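Local coordinates for penaeus monodon metallodensovirus major capsid protein (PDB 6WH7) that forms, in sixty copies, the protein shell of a shrimp densovirus particle and so probably encloses and protects the viral genome, at residues Trp178-Met183 against Ser339-Ile344; Val82-Val87 against Arg184-Val189; Tyr234-Val239 against Gly331-Ile336. All coordinates share one frame; numbering follows the deposited sequence.

Interaction 1 of 3, residues Trp178-Met183 against Ser339-Ile344; sequences WPVSSM and SKINNI
Two backbone hydrogen bonds join Trp-178 and Val-180 to the 339-344 segment. Ile-341 N gives its hydrogen to Trp-178 O at 2.6 Å, and the 171° angle at the hydrogen makes this bond almost straight, although the donor sits somewhat out of the carbonyl plane. Val-180 N reaches Ser-339 O, also at 2.6 Å, with 153° at the hydrogen. Between these bonds Pro-179 faces Lys-340 as an antiparallel non-hydrogen-bonded pair, and Lys-340 CA adds a CA-H...O contact to Trp-178 O at 3.3 Å.

Most of the apolar contacts gather round the indole. With CG anti to the carbonyl carbon (chi1 -71°), the ring extends to Ile-344, whose CG1 lies 3.6 Å from Trp-178 CZ3; CD1 of the same isoleucine meets CZ3 as well. Ile-341 CG2 comes to the ring's edge, in its plane, 3.9 Å from Trp-178 CE3. Farther along, the Met-183 chain bends at chi3 and brings CE to 3.7 Å from Ile-341 CD1.

Outside the pair, Val-189 O accepts a hydrogen bond from Trp-178 NE1, and Tyr-188 stacks on the indole. Such a pairing is that of an antiparallel sheet at a strand's end: strand 169-179 forms one border of a three-stranded sheet, beside the central strand 340-345, and after its last paired residues the chain leaves the sheet as a loop.

Interaction 2 of 3, residues Val82-Val87 against Arg184-Val189; sequences VIPWNV and RELDYV
Val-82 N donates a hydrogen bond to Tyr-188 O at 2.7 Å, with 166° at the hydrogen. This bond holds the end of strand 79-83 to the chain just before strand 189-191. Beside it, Val-82 CB stands 4.2 Å from Tyr-188 CB, and Val-82 O also lies near the tyrosine, 3.9 Å from Tyr-188 CB.

Beyond this bond the contact between the two segments is mainly apolar. Pro-84, centre of an inverse gamma turn, presents its ring to Tyr-188: the two side chains cross at about a right angle, and Pro-84 CG lies 3.9 Å from Tyr-188 CE2. On its CD corner the same proline meets Leu-186, whose CD2 is 3.7 Å away from Pro-84 CD. The other leucine methyl, Leu-186 CD1, touches Ile-83 CD1 at 3.5 Å. Although the CB of Ile-83 points away from the loop, two successive bends (chi1 -48°, chi2 -56°) bring its CD1 back towards the leucine. The branches of Leu-186 are therefore divided between Ile-83 and Pro-84. All five residues in the contact are buried, which fits an interface whose polar content is chiefly one backbone bond.

The tyrosine hydroxyl is satisfied elsewhere, by Pro-179 O, and this bond links the loop to the end of strand 169-179. Leu-186 also rests on Val-70 of strand 59-75. On another side Val-82 and Pro-84 pack on Ile-344 of strand 340-345, and Ile-83 makes backbone hydrogen bonds to His-271, so that strand 79-83 lies between strands 189-191 and 270-274 in their antiparallel sheet.

Interaction 3 of 3, residues Tyr234-Val239 against Gly331-Ile336; sequences YGNAYV and GSLVSI
Tyr-238 and Val-334 each hold a gamma carbon anti to their own carbonyl carbon: CG of the tyrosine at chi1 -64° and CG1 of the valine at chi1 -57°. These torsions place the methyl over the phenol in a CH-pi contact, beside a single beta bridge that pairs Ala-237 with Leu-333 between two loop regions of the capsid protein. The CA atoms of Ala-237 and Leu-333 are 3.8 Å apart. Two backbone hydrogen bonds frame the bridge: Val-334 N to Asn-236 O and Tyr-238 N to Ser-332 O, each 3.0 Å long and each noticeably bent.

Across the bridge, Leu-333 CD2 lies 3.6 Å from Ala-237 CB and also reaches Gly-235 O. Asn-236 CB packs against Val-334 CG2 at 3.7 Å. Ser-332 OG and Leu-333 O approach the tyrosine ring obliquely, while its hydroxyl is hydrogen-bonded to Gln-345 N, at the end of the neighbouring strand 340-345. Backbone bonds from Ala-237 to Met-88 and from Val-239 to Asn-86 join the 234-239 loop to the first residue of helix 88-92 and to the turn just before it. Over the ring itself, Val-334 CG1 stands 3.4 Å from the Tyr-238 centroid, only 10° off the ring normal.

Overall arrangement
The three contacts cluster within one region of the subunit. Centres of interactions 1 and 2 are about 9 Å apart, those of 1 and 3 about 12 Å, and those of 2 and 3 about 14 Å. Interactions 1 and 3 reach one three-stranded antiparallel sheet through its neighbouring strands 340-345 and 335-337; interaction 2 belongs to the five-stranded sheet containing strand 79-83. Along the chain the segments run 82-87, 178-183, 184-189, 234-239, 331-336 and 339-344, so 1 and 2 interlock, while both segments of 3 fall between those of 1. Widely separated sequence regions thereby converge where two sheets and their loops meet inside each of the sixty subunits.

Interaction 1 of 3, residues Trp178-Met183 against Ser339-Ile344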
# COMPACT_ATOMS: atom_id res chain seq x y z
N TRP A 178 -89.90 -52.63 -38.84
CA TRP A 178 -89.17 -51.87 -37.83
C TRP A 178 -90.16 -51.20 -36.88
O TRP A 178 -90.49 -50.02 -37.07
CB TRP A 178 -88.26 -50.83 -38.47
CG TRP A 178 -87.09 -51.41 -39.15
CD1 TRP A 178 -86.71 -52.70 -39.17
CD2 TRP A 178 -86.12 -50.70 -39.91
NE1 TRP A 178 -85.56 -52.86 -39.89
CE2 TRP A 178 -85.18 -51.63 -40.36
CE3 TRP A 178 -85.95 -49.36 -40.26
CZ2 TRP A 178 -84.09 -51.27 -41.14
CZ3 TRP A 178 -84.88 -49.01 -41.03
CH2 TRP A 178 -83.96 -49.96 -41.46
N PRO A 179 -90.64 -51.91 -35.87
CA PRO A 179 -91.54 -51.28 -34.90
C PRO A 179 -90.84 -50.14 -34.18
O PRO A 179 -89.68 -50.25 -33.78
CB PRO A 179 -91.87 -52.42 -33.94
CG PRO A 179 -91.65 -53.64 -34.74
CD PRO A 179 -90.47 -53.34 -35.59
N VAL A 180 -91.56 -49.03 -34.02
CA VAL A 180 -90.96 -47.90 -33.33
C VAL A 180 -90.89 -48.18 -31.84
O VAL A 180 -90.10 -47.55 -31.13
CB VAL A 180 -91.74 -46.61 -33.61
CG1 VAL A 180 -93.00 -46.54 -32.78
CG2 VAL A 180 -90.89 -45.41 -33.41
N SER A 181 -91.70 -49.12 -31.35
CA SER A 181 -91.67 -49.52 -29.95
C SER A 181 -90.53 -50.46 -29.64
O SER A 181 -90.27 -50.74 -28.46
CB SER A 181 -92.99 -50.20 -29.58
OG SER A 181 -93.15 -51.40 -30.30
N SER A 182 -89.87 -50.99 -30.66
CA SER A 182 -88.73 -51.87 -30.50
C SER A 182 -87.41 -51.14 -30.63
O SER A 182 -86.36 -51.78 -30.72
CB SER A 182 -88.81 -52.99 -31.53
OG SER A 182 -87.76 -53.90 -31.33
N MET A 183 -87.44 -49.81 -30.66
CA MET A 183 -86.31 -49.03 -31.16
C MET A 183 -85.03 -49.28 -30.37
O MET A 183 -83.96 -49.47 -30.97
CB MET A 183 -86.66 -47.54 -31.13
CG MET A 183 -85.60 -46.66 -31.73
SD MET A 183 -86.12 -44.95 -31.84
CE MET A 183 -87.28 -45.06 -33.19
N SER A 339 -97.11 -47.89 -36.30
CA SER A 339 -96.00 -47.80 -35.36
C SER A 339 -94.67 -48.17 -35.98
O SER A 339 -93.68 -48.32 -35.26
CB SER A 339 -96.28 -48.69 -34.14
OG SER A 339 -95.18 -48.70 -33.25
N LYS A 340 -94.63 -48.38 -37.29
CA LYS A 340 -93.52 -49.06 -37.94
C LYS A 340 -92.70 -48.07 -38.76
O LYS A 340 -93.26 -47.29 -39.53
CB LYS A 340 -94.06 -50.19 -38.81
CG LYS A 340 -94.77 -51.23 -37.98
CD LYS A 340 -95.45 -52.29 -38.80
CE LYS A 340 -96.00 -53.39 -37.90
NZ LYS A 340 -97.18 -52.92 -37.12
N ILE A 341 -91.39 -48.11 -38.59
CA ILE A 341 -90.48 -47.22 -39.31
C ILE A 341 -90.35 -47.72 -40.74
O ILE A 341 -90.00 -48.87 -40.98
CB ILE A 341 -89.11 -47.15 -38.63
CG1 ILE A 341 -89.24 -46.61 -37.21
CG2 ILE A 341 -88.18 -46.27 -39.41
CD1 ILE A 341 -87.98 -46.69 -36.42
N ASN A 342 -90.62 -46.83 -41.70
CA ASN A 342 -90.56 -47.22 -43.11
C ASN A 342 -89.13 -47.29 -43.59
O ASN A 342 -88.74 -48.25 -44.28
CB ASN A 342 -91.35 -46.22 -43.94
CG ASN A 342 -92.82 -46.31 -43.70
OD1 ASN A 342 -93.32 -47.36 -43.29
ND2 ASN A 342 -93.53 -45.22 -43.92
N ASN A 343 -88.33 -46.29 -43.26
CA ASN A 343 -86.92 -46.27 -43.62
C ASN A 343 -86.22 -45.32 -42.67
O ASN A 343 -86.85 -44.51 -42.00
CB ASN A 343 -86.73 -45.86 -45.09
CG ASN A 343 -87.32 -44.50 -45.41
OD1 ASN A 343 -87.20 -43.55 -44.64
ND2 ASN A 343 -88.00 -44.42 -46.54
N ILE A 344 -84.90 -45.45 -42.60
CA ILE A 344 -84.07 -44.56 -41.81
C ILE A 344 -83.08 -43.89 -42.74
O ILE A 344 -82.33 -44.56 -43.45
CB ILE A 344 -83.36 -45.29 -40.66
CG1 ILE A 344 -84.37 -45.78 -39.63
CG2 ILE A 344 -82.37 -44.38 -40.00
CD1 ILE A 344 -83.79 -46.67 -38.58

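Interaction 2 of 3, residues Val82-Val87 against Arg184-Val189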
# COMPACT_ATOMS: atom_id res chain seq x y z
N VAL A 82 -79.27 -51.71 -37.89
CA VAL A 82 -79.28 -50.27 -38.12
C VAL A 82 -79.46 -49.59 -36.77
O VAL A 82 -80.49 -49.78 -36.12
CB VAL A 82 -80.38 -49.87 -39.10
CG1 VAL A 82 -80.38 -48.38 -39.32
CG2 VAL A 82 -80.21 -50.62 -40.39
N ILE A 83 -78.47 -48.83 -36.34
CA ILE A 83 -78.58 -48.15 -35.05
C ILE A 83 -79.38 -46.88 -35.29
O ILE A 83 -78.87 -45.94 -35.92
CB ILE A 83 -77.19 -47.83 -34.47
CG1 ILE A 83 -76.28 -49.05 -34.53
CG2 ILE A 83 -77.33 -47.36 -33.05
CD1 ILE A 83 -76.83 -50.23 -33.85
N PRO A 84 -80.60 -46.78 -34.79
CA PRO A 84 -81.41 -45.58 -35.02
C PRO A 84 -80.96 -44.44 -34.12
O PRO A 84 -81.77 -43.81 -33.44
CB PRO A 84 -82.82 -46.06 -34.67
CG PRO A 84 -82.60 -47.07 -33.64
CD PRO A 84 -81.31 -47.76 -33.95
N TRP A 85 -79.67 -44.16 -34.13
CA TRP A 85 -79.09 -43.23 -33.19
C TRP A 85 -79.24 -41.80 -33.66
O TRP A 85 -78.82 -40.88 -32.96
CB TRP A 85 -77.61 -43.55 -32.99
CG TRP A 85 -76.74 -43.02 -34.07
CD1 TRP A 85 -76.73 -43.39 -35.37
CD2 TRP A 85 -75.69 -42.07 -33.91
NE1 TRP A 85 -75.77 -42.68 -36.05
CE2 TRP A 85 -75.11 -41.87 -35.16
CE3 TRP A 85 -75.19 -41.36 -32.82
CZ2 TRP A 85 -74.06 -40.99 -35.36
CZ3 TRP A 85 -74.15 -40.49 -33.02
CH2 TRP A 85 -73.60 -40.31 -34.28
N ASN A 86 -79.80 -41.60 -34.85
CA ASN A 86 -80.12 -40.27 -35.33
C ASN A 86 -81.56 -39.88 -35.06
O ASN A 86 -81.98 -38.81 -35.48
CB ASN A 86 -79.80 -40.15 -36.82
CG ASN A 86 -80.50 -41.17 -37.67
OD1 ASN A 86 -80.96 -42.19 -37.17
ND2 ASN A 86 -80.60 -40.89 -38.95
N VAL A 87 -82.31 -40.71 -34.35
CA VAL A 87 -83.70 -40.45 -34.03
C VAL A 87 -83.78 -39.90 -32.62
O VAL A 87 -83.15 -40.45 -31.70
CB VAL A 87 -84.54 -41.73 -34.19
CG1 VAL A 87 -85.99 -41.46 -33.89
CG2 VAL A 87 -84.36 -42.30 -35.56
N ARG A 184 -85.11 -49.29 -29.04
CA ARG A 184 -83.86 -49.28 -28.28
C ARG A 184 -83.17 -50.63 -28.25
O ARG A 184 -81.94 -50.68 -28.31
CB ARG A 184 -84.09 -48.78 -26.86
CG ARG A 184 -84.24 -47.30 -26.76
CD ARG A 184 -84.34 -46.91 -25.32
NE ARG A 184 -83.14 -47.28 -24.60
CZ ARG A 184 -82.06 -46.52 -24.51
NH1 ARG A 184 -82.04 -45.33 -25.09
NH2 ARG A 184 -81.01 -46.94 -23.83
N GLU A 185 -83.90 -51.73 -28.15
CA GLU A 185 -83.23 -53.01 -28.39
C GLU A 185 -83.03 -53.12 -29.88
O GLU A 185 -83.99 -53.05 -30.65
CB GLU A 185 -84.01 -54.19 -27.82
CG GLU A 185 -85.27 -54.63 -28.55
CD GLU A 185 -86.44 -53.76 -28.23
OE1 GLU A 185 -86.23 -52.71 -27.60
OE2 GLU A 185 -87.58 -54.15 -28.56
N LEU A 186 -81.78 -53.28 -30.31
CA LEU A 186 -81.47 -52.89 -31.68
C LEU A 186 -81.77 -54.11 -32.53
O LEU A 186 -80.94 -55.00 -32.70
CB LEU A 186 -80.02 -52.47 -31.76
CG LEU A 186 -79.65 -51.33 -30.81
CD1 LEU A 186 -78.16 -51.18 -30.70
CD2 LEU A 186 -80.25 -50.03 -31.29
N ASP A 187 -82.99 -54.14 -33.06
CA ASP A 187 -83.45 -55.21 -33.92
C ASP A 187 -83.65 -54.79 -35.37
O ASP A 187 -84.09 -55.62 -36.17
CB ASP A 187 -84.75 -55.80 -33.37
CG ASP A 187 -85.81 -54.77 -33.18
OD1 ASP A 187 -85.50 -53.57 -33.27
OD2 ASP A 187 -86.97 -55.16 -32.94
N TYR A 188 -83.37 -53.55 -35.73
CA TYR A 188 -83.70 -53.11 -37.08
C TYR A 188 -82.64 -53.68 -38.01
O TYR A 188 -81.48 -53.27 -37.96
CB TYR A 188 -83.75 -51.59 -37.18
CG TYR A 188 -84.79 -50.93 -36.32
CD1 TYR A 188 -85.95 -51.58 -35.98
CD2 TYR A 188 -84.63 -49.62 -35.92
CE1 TYR A 188 -86.91 -50.96 -35.21
CE2 TYR A 188 -85.59 -48.99 -35.16
CZ TYR A 188 -86.72 -49.67 -34.81
OH TYR A 188 -87.67 -49.05 -34.06
N VAL A 189 -83.05 -54.57 -38.90
CA VAL A 189 -82.13 -55.29 -39.77
C VAL A 189 -82.35 -54.80 -41.19
O VAL A 189 -83.49 -54.70 -41.66
CB VAL A 189 -82.31 -56.81 -39.67
CG1 VAL A 189 -81.90 -57.30 -38.32
CG2 VAL A 189 -83.73 -57.19 -39.89

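Interaction 3 of 3, residues Tyr234-Val239 against Gly331-Ile336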
# COMPACT_ATOMS: atom_id res chain seq x y z
N TYR A 234 -90.63 -33.63 -29.93
CA TYR A 234 -89.92 -34.08 -31.11
C TYR A 234 -90.81 -34.91 -32.02
O TYR A 234 -90.84 -34.70 -33.23
CB TYR A 234 -88.64 -34.83 -30.72
CG TYR A 234 -88.85 -36.02 -29.84
CD1 TYR A 234 -89.08 -37.28 -30.37
CD2 TYR A 234 -88.80 -35.90 -28.47
CE1 TYR A 234 -89.27 -38.36 -29.56
CE2 TYR A 234 -88.99 -36.97 -27.65
CZ TYR A 234 -89.22 -38.20 -28.20
OH TYR A 234 -89.41 -39.28 -27.37
N GLY A 235 -91.57 -35.85 -31.45
CA GLY A 235 -92.60 -36.51 -32.23
C GLY A 235 -92.09 -37.32 -33.40
O GLY A 235 -92.40 -36.99 -34.55
N ASN A 236 -91.28 -38.33 -33.12
CA ASN A 236 -90.60 -39.17 -34.13
C ASN A 236 -89.94 -38.32 -35.21
O ASN A 236 -90.07 -38.54 -36.41
CB ASN A 236 -91.52 -40.26 -34.71
CG ASN A 236 -92.70 -39.74 -35.51
OD1 ASN A 236 -92.61 -38.79 -36.27
ND2 ASN A 236 -93.83 -40.41 -35.35
N ALA A 237 -89.16 -37.35 -34.74
CA ALA A 237 -88.25 -36.58 -35.56
C ALA A 237 -86.83 -37.11 -35.39
O ALA A 237 -86.47 -37.63 -34.34
CB ALA A 237 -88.28 -35.11 -35.17
N TYR A 238 -86.04 -37.00 -36.45
CA TYR A 238 -84.61 -37.20 -36.30
C TYR A 238 -84.06 -36.12 -35.39
O TYR A 238 -84.68 -35.08 -35.17
CB TYR A 238 -83.90 -37.13 -37.65
CG TYR A 238 -84.26 -38.20 -38.63
CD1 TYR A 238 -83.63 -39.43 -38.60
CD2 TYR A 238 -85.19 -37.97 -39.62
CE1 TYR A 238 -83.94 -40.40 -39.50
CE2 TYR A 238 -85.50 -38.94 -40.53
CZ TYR A 238 -84.87 -40.16 -40.47
OH TYR A 238 -85.18 -41.14 -41.37
N VAL A 239 -82.87 -36.37 -34.84
CA VAL A 239 -82.26 -35.31 -34.05
C VAL A 239 -81.97 -34.23 -35.08
O VAL A 239 -81.74 -34.56 -36.25
CB VAL A 239 -80.98 -35.75 -33.31
CG1 VAL A 239 -81.06 -37.18 -32.82
CG2 VAL A 239 -79.75 -35.40 -34.10
N GLY A 331 -87.40 -30.38 -37.32
CA GLY A 331 -87.19 -30.24 -38.74
C GLY A 331 -87.70 -31.35 -39.63
O GLY A 331 -88.51 -31.11 -40.52
N SER A 332 -87.22 -32.56 -39.41
CA SER A 332 -87.52 -33.66 -40.31
C SER A 332 -87.86 -34.88 -39.48
O SER A 332 -87.26 -35.11 -38.43
CB SER A 332 -86.36 -33.96 -41.22
OG SER A 332 -85.26 -34.41 -40.47
N LEU A 333 -88.81 -35.64 -39.96
CA LEU A 333 -89.36 -36.76 -39.22
C LEU A 333 -88.86 -38.05 -39.82
O LEU A 333 -88.63 -38.15 -41.02
CB LEU A 333 -90.89 -36.73 -39.27
CG LEU A 333 -91.54 -35.44 -38.81
CD1 LEU A 333 -93.04 -35.57 -38.93
CD2 LEU A 333 -91.13 -35.08 -37.41
N VAL A 334 -88.67 -39.05 -38.96
CA VAL A 334 -88.48 -40.40 -39.47
C VAL A 334 -89.78 -40.82 -40.14
O VAL A 334 -90.88 -40.41 -39.73
CB VAL A 334 -88.08 -41.36 -38.35
CG1 VAL A 334 -86.84 -40.88 -37.68
CG2 VAL A 334 -89.17 -41.48 -37.34
N SER A 335 -89.67 -41.61 -41.19
CA SER A 335 -90.87 -42.03 -41.91
C SER A 335 -91.55 -43.13 -41.11
O SER A 335 -90.99 -44.21 -40.92
CB SER A 335 -90.50 -42.50 -43.31
OG SER A 335 -91.65 -42.92 -44.01
N ILE A 336 -92.76 -42.85 -40.65
CA ILE A 336 -93.52 -43.76 -39.80
C ILE A 336 -94.89 -43.94 -40.43
O ILE A 336 -95.58 -42.96 -40.72
CB ILE A 336 -93.69 -43.22 -38.37
CG1 ILE A 336 -92.35 -42.92 -37.72
CG2 ILE A 336 -94.43 -44.22 -37.52
CD1 ILE A 336 -91.54 -44.11 -37.53